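Local atomic coordinates of beta-galacturonidase (PDB entry 6NCW), a protein that hydrolyses beta-galacturonides as a family 2 glycoside hydrolase from a human gut bacterium. Residues T158-A170 and S211-W223. Sequence-based numbering, arbitrary orientation.
Sequences TPFLRKDGWYGKA and STEELPCPWAECW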
loop_
_atom_site.group_PDB
_atom_site.type_symbol
_atom_site.label_atom_id
_atom_site.label_comp_id
_atom_site.label_asym_id
_atom_site.label_seq_id
_atom_site.Cartn_x
_atom_site.Cartn_y
_atom_site.Cartn_z
ATOM N N THR A 158 22.672 -41.737 19.674
ATOM C CA THR A 158 23.612 -41.452 18.597
ATOM C C THR A 158 23.605 -42.601 17.599
ATOM O O THR A 158 23.960 -43.732 17.975
ATOM C CB THR A 158 25.034 -41.256 19.138
ATOM O OG1 THR A 158 25.003 -40.413 20.297
ATOM C CG2 THR A 158 25.944 -40.651 18.061
ATOM N N PRO A 159 23.229 -42.376 16.342
ATOM C CA PRO A 159 23.384 -43.421 15.322
ATOM C C PRO A 159 24.790 -43.436 14.741
ATOM O O PRO A 159 25.486 -42.415 14.700
ATOM C CB PRO A 159 22.356 -43.025 14.256
ATOM C CG PRO A 159 22.338 -41.504 14.348
ATOM C CD PRO A 159 22.589 -41.156 15.802
ATOM N N PHE A 160 25.204 -44.630 14.297
ATOM C CA PHE A 160 26.487 -44.866 13.639
ATOM C C PHE A 160 26.250 -45.713 12.398
ATOM O O PHE A 160 25.570 -46.741 12.468
ATOM C CB PHE A 160 27.484 -45.585 14.559
ATOM C CG PHE A 160 27.836 -44.820 15.800
ATOM C CD1 PHE A 160 28.761 -43.785 15.757
ATOM C CD2 PHE A 160 27.248 -45.131 17.008
ATOM C CE1 PHE A 160 29.094 -43.077 16.892
ATOM C CE2 PHE A 160 27.579 -44.428 18.152
ATOM C CZ PHE A 160 28.508 -43.396 18.089
ATOM N N LEU A 161 26.795 -45.279 11.264
ATOM C CA LEU A 161 26.749 -46.059 10.031
ATOM C C LEU A 161 28.057 -46.840 9.922
ATOM O O LEU A 161 29.123 -46.252 9.712
ATOM C CB LEU A 161 26.532 -45.169 8.812
ATOM C CG LEU A 161 26.355 -45.927 7.490
ATOM C CD1 LEU A 161 25.143 -46.848 7.517
ATOM C CD2 LEU A 161 26.252 -44.959 6.335
ATOM N N ARG A 162 27.976 -48.158 10.099
ATOM C CA ARG A 162 29.118 -49.044 9.942
ATOM C C ARG A 162 29.058 -49.731 8.583
ATOM O O ARG A 162 28.053 -49.667 7.869
ATOM C CB ARG A 162 29.157 -50.080 11.064
ATOM C CG ARG A 162 29.279 -49.494 12.453
ATOM C CD ARG A 162 30.300 -48.370 12.504
ATOM N NE ARG A 162 30.591 -47.944 13.877
ATOM C CZ ARG A 162 31.076 -46.745 14.208
ATOM N NH1 ARG A 162 31.311 -45.822 13.271
ATOM N NH2 ARG A 162 31.309 -46.460 15.484
ATOM N N LYS A 163 30.163 -50.398 8.228
ATOM C CA LYS A 163 30.217 -51.128 6.963
ATOM C C LYS A 163 29.040 -52.082 6.801
ATOM O O LYS A 163 28.554 -52.284 5.685
ATOM C CB LYS A 163 31.538 -51.895 6.844
ATOM C CG LYS A 163 32.496 -51.316 5.795
ATOM C CD LYS A 163 33.871 -51.993 5.818
ATOM C CE LYS A 163 34.811 -51.384 4.772
ATOM N NZ LYS A 163 36.166 -52.017 4.752
ATOM N N ASP A 164 28.539 -52.647 7.893
ATOM C CA ASP A 164 27.462 -53.626 7.820
ATOM C C ASP A 164 26.090 -53.051 8.175
ATOM O O ASP A 164 25.120 -53.811 8.278
ATOM C CB ASP A 164 27.790 -54.826 8.716
ATOM C CG ASP A 164 28.187 -54.416 10.122
ATOM O OD1 ASP A 164 27.519 -54.855 11.091
ATOM O OD2 ASP A 164 29.163 -53.641 10.255
ATOM N N GLY A 165 25.971 -51.731 8.355
ATOM C CA GLY A 165 24.657 -51.190 8.622
ATOM C C GLY A 165 24.645 -50.333 9.869
ATOM O O GLY A 165 25.693 -49.916 10.379
ATOM N N TRP A 166 23.437 -50.082 10.364
ATOM C CA TRP A 166 23.227 -49.087 11.407
ATOM C C TRP A 166 23.472 -49.674 12.790
ATOM O O TRP A 166 22.930 -50.729 13.137
ATOM C CB TRP A 166 21.809 -48.512 11.325
ATOM C CG TRP A 166 21.619 -47.577 10.159
ATOM C CD1 TRP A 166 20.927 -47.824 9.005
ATOM C CD2 TRP A 166 22.152 -46.246 10.027
ATOM N NE1 TRP A 166 20.989 -46.725 8.166
ATOM C CE2 TRP A 166 21.737 -45.747 8.772
ATOM C CE3 TRP A 166 22.928 -45.433 10.851
ATOM C CZ2 TRP A 166 22.070 -44.466 8.326
ATOM C CZ3 TRP A 166 23.273 -44.158 10.396
ATOM C CH2 TRP A 166 22.843 -43.695 9.145
ATOM N N TYR A 167 24.289 -48.975 13.571
ATOM C CA TYR A 167 24.477 -49.197 14.994
ATOM C C TYR A 167 24.005 -47.963 15.766
ATOM O O TYR A 167 23.724 -46.907 15.193
ATOM C CB TYR A 167 25.944 -49.520 15.301
ATOM C CG TYR A 167 26.359 -50.911 14.852
ATOM C CD1 TYR A 167 26.672 -51.904 15.783
ATOM C CD2 TYR A 167 26.419 -51.238 13.502
ATOM C CE1 TYR A 167 27.048 -53.184 15.373
ATOM C CE2 TYR A 167 26.793 -52.513 13.087
ATOM C CZ TYR A 167 27.105 -53.479 14.024
ATOM O OH TYR A 167 27.468 -54.738 13.608
ATOM N N GLY A 168 23.898 -48.108 17.074
ATOM C CA GLY A 168 23.375 -47.043 17.909
ATOM C C GLY A 168 23.879 -47.164 19.325
ATOM O O GLY A 168 24.208 -48.255 19.800
ATOM N N LYS A 169 23.927 -46.025 20.007
ATOM C CA LYS A 169 24.355 -45.897 21.390
ATOM C C LYS A 169 23.396 -44.943 22.097
ATOM O O LYS A 169 23.010 -43.922 21.526
ATOM C CB LYS A 169 25.804 -45.382 21.429
ATOM C CG LYS A 169 26.316 -44.909 22.762
ATOM C CD LYS A 169 27.746 -44.379 22.631
ATOM C CE LYS A 169 27.777 -43.026 21.922
ATOM N NZ LYS A 169 29.051 -42.274 22.170
ATOM N N ALA A 170 22.988 -45.282 23.316
ATOM C CA ALA A 170 22.088 -44.453 24.104
ATOM C C ALA A 170 22.756 -44.058 25.414
ATOM O O ALA A 170 23.464 -44.856 26.026
ATOM C CB ALA A 170 20.779 -45.169 24.402
ATOM N N SER A 211 25.753 -45.067 30.001
ATOM C CA SER A 211 25.735 -45.309 28.565
ATOM C C SER A 211 25.588 -46.792 28.277
ATOM O O SER A 211 26.113 -47.633 29.008
ATOM C CB SER A 211 27.001 -44.785 27.888
ATOM O OG SER A 211 27.018 -43.373 27.890
ATOM N N THR A 212 24.864 -47.100 27.211
ATOM C CA THR A 212 24.909 -48.433 26.656
ATOM C C THR A 212 26.140 -48.582 25.771
ATOM O O THR A 212 26.840 -47.616 25.446
ATOM C CB THR A 212 23.654 -48.735 25.839
ATOM O OG1 THR A 212 23.761 -48.104 24.549
ATOM C CG2 THR A 212 22.403 -48.261 26.585
ATOM N N GLU A 213 26.405 -49.821 25.385
ATOM C CA GLU A 213 27.402 -50.060 24.363
ATOM C C GLU A 213 26.816 -49.752 22.990
ATOM O O GLU A 213 25.607 -49.567 22.826
ATOM C CB GLU A 213 27.897 -51.502 24.425
ATOM C CG GLU A 213 28.782 -51.787 25.620
ATOM C CD GLU A 213 29.047 -53.266 25.787
ATOM O OE1 GLU A 213 29.625 -53.660 26.828
ATOM O OE2 GLU A 213 28.668 -54.035 24.873
ATOM N N GLU A 214 27.702 -49.693 22.001
ATOM C CA GLU A 214 27.306 -49.589 20.606
ATOM C C GLU A 214 26.668 -50.900 20.152
ATOM O O GLU A 214 27.348 -51.922 20.035
ATOM C CB GLU A 214 28.534 -49.249 19.779
ATOM C CG GLU A 214 28.251 -48.470 18.541
ATOM C CD GLU A 214 29.503 -47.832 18.010
ATOM O OE1 GLU A 214 30.138 -47.058 18.773
ATOM O OE2 GLU A 214 29.856 -48.133 16.846
ATOM N N LEU A 215 25.365 -50.875 19.878
ATOM C CA LEU A 215 24.585 -52.060 19.565
ATOM C C LEU A 215 24.104 -52.045 18.118
ATOM O O LEU A 215 23.888 -50.977 17.546
ATOM C CB LEU A 215 23.376 -52.157 20.499
ATOM C CG LEU A 215 23.805 -52.271 21.958
ATOM C CD1 LEU A 215 22.638 -52.026 22.898
ATOM C CD2 LEU A 215 24.437 -53.639 22.196
ATOM N N PRO A 216 23.935 -53.207 17.493
ATOM C CA PRO A 216 23.412 -53.226 16.122
ATOM C C PRO A 216 21.942 -52.845 16.098
ATOM O O PRO A 216 21.203 -53.061 17.063
ATOM C CB PRO A 216 23.614 -54.681 15.673
ATOM C CG PRO A 216 24.443 -55.324 16.725
ATOM C CD PRO A 216 24.239 -54.561 17.986
ATOM N N CYS A 217 21.528 -52.251 14.981
ATOM C CA CYS A 217 20.133 -51.873 14.745
ATOM C C CYS A 217 19.743 -52.326 13.346
ATOM O O CYS A 217 19.484 -51.496 12.458
ATOM C CB CYS A 217 19.930 -50.367 14.909
ATOM S SG CYS A 217 20.123 -49.771 16.575
ATOM N N PRO A 218 19.698 -53.645 13.108
ATOM C CA PRO A 218 19.488 -54.144 11.735
ATOM C C PRO A 218 18.104 -53.857 11.192
ATOM O O PRO A 218 17.903 -53.947 9.973
ATOM C CB PRO A 218 19.729 -55.655 11.873
ATOM C CG PRO A 218 19.323 -55.964 13.296
ATOM C CD PRO A 218 19.796 -54.749 14.087
ATOM N N TRP A 219 17.162 -53.493 12.049
ATOM C CA TRP A 219 15.811 -53.123 11.644
ATOM C C TRP A 219 15.673 -51.659 11.207
ATOM O O TRP A 219 14.575 -51.250 10.811
ATOM C CB TRP A 219 14.864 -53.379 12.813
ATOM C CG TRP A 219 15.441 -52.905 14.102
ATOM C CD1 TRP A 219 16.089 -53.656 15.028
ATOM C CD2 TRP A 219 15.455 -51.556 14.602
ATOM N NE1 TRP A 219 16.490 -52.874 16.084
ATOM C CE2 TRP A 219 16.113 -51.579 15.848
ATOM C CE3 TRP A 219 14.957 -50.334 14.125
ATOM C CZ2 TRP A 219 16.299 -50.432 16.617
ATOM C CZ3 TRP A 219 15.145 -49.195 14.891
ATOM C CH2 TRP A 219 15.810 -49.254 16.121
ATOM N N ALA A 220 16.722 -50.847 11.307
ATOM C CA ALA A 220 16.557 -49.401 11.214
ATOM C C ALA A 220 16.590 -48.949 9.763
ATOM O O ALA A 220 17.426 -49.405 8.979
ATOM C CB ALA A 220 17.640 -48.679 12.018
ATOM N N GLU A 221 15.663 -48.059 9.407
ATOM C CA GLU A 221 15.681 -47.376 8.116
ATOM C C GLU A 221 16.259 -45.971 8.246
ATOM O O GLU A 221 16.188 -45.345 9.307
ATOM C CB GLU A 221 14.278 -47.278 7.517
ATOM C CG GLU A 221 13.742 -48.608 7.013
ATOM C CD GLU A 221 12.236 -48.694 7.133
ATOM O OE1 GLU A 221 11.552 -47.726 6.734
ATOM O OE2 GLU A 221 11.742 -49.720 7.649
ATOM N N CYS A 222 16.806 -45.478 7.137
ATOM C CA CYS A 222 17.434 -44.166 7.088
ATOM C C CYS A 222 16.435 -43.037 7.314
ATOM O O CYS A 222 15.282 -43.093 6.876
ATOM C CB CYS A 222 18.122 -43.952 5.729
ATOM S SG CYS A 222 19.546 -45.049 5.471
ATOM N N TRP A 223 16.901 -42.002 8.002
ATOM C CA TRP A 223 16.299 -40.682 7.919
ATOM C C TRP A 223 17.051 -39.906 6.847
ATOM O O TRP A 223 18.286 -39.938 6.800
ATOM C CB TRP A 223 16.371 -39.956 9.263
ATOM C CG TRP A 223 15.655 -38.609 9.296
ATOM C CD1 TRP A 223 14.392 -38.364 9.772
ATOM C CD2 TRP A 223 16.165 -37.345 8.852
ATOM N NE1 TRP A 223 14.085 -37.031 9.643
ATOM C CE2 TRP A 223 15.153 -36.380 9.080
ATOM C CE3 TRP A 223 17.374 -36.930 8.281
ATOM C CZ2 TRP A 223 15.314 -35.029 8.755
ATOM C CZ3 TRP A 223 17.536 -35.580 7.965
ATOM C CH2 TRP A 223 16.505 -34.651 8.207
#
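Backbone pairing of Gly168 with Leu215 shows how an edge strand can be joined antiparallel to a beta hairpin and then depart from regular pairing. These two residues form a hydrogen-bonded pair: Leu215 N reaches Gly168 O at 2.9 Å, and Gly168 N returns a bond to Leu215 O. Cys217 N to Trp166 O continues the pairing at one end. At the other, Thr212 N still binds Ala170 O, but Ala170 N turns to a side chain, Thr212 OG1, at 3.2 Å and nearly straight (173°); that hydroxyl itself donates to Glu213 O.

Glu214 reaches past Tyr167 CB to the far strand, its CG turned roughly opposite the backbone N (chi1 -151°), and its carboxylate stacks on one face of the Phe160 ring, the planes 16° apart. Its OE2 receives Arg162 NH2 at 2.6 Å in a salt bridge, with a weak second bond from NE.

Among the aromatic contacts, Pro216 CA makes a CH-pi contact over the Tyr167 ring, 3.9 Å from its centroid, while Tyr167 OH is tethered to Asp164 OD1. Cys222 SG lies at the Trp166 edge, weakly bonded to NE1 at 3.5 Å.

Strands 150-162, 165-176 and 207-216 thus form one sheet of the immunoglobulin-like beta-sandwich. Thr212 packs against strand 193-202 of the facing sheet; Phe160 packs edge-to-face with Tyr403, which follows helix 384-400 of the TIM-barrel domain and whose hydroxyl is hydrogen-bonded to Lys169 NZ.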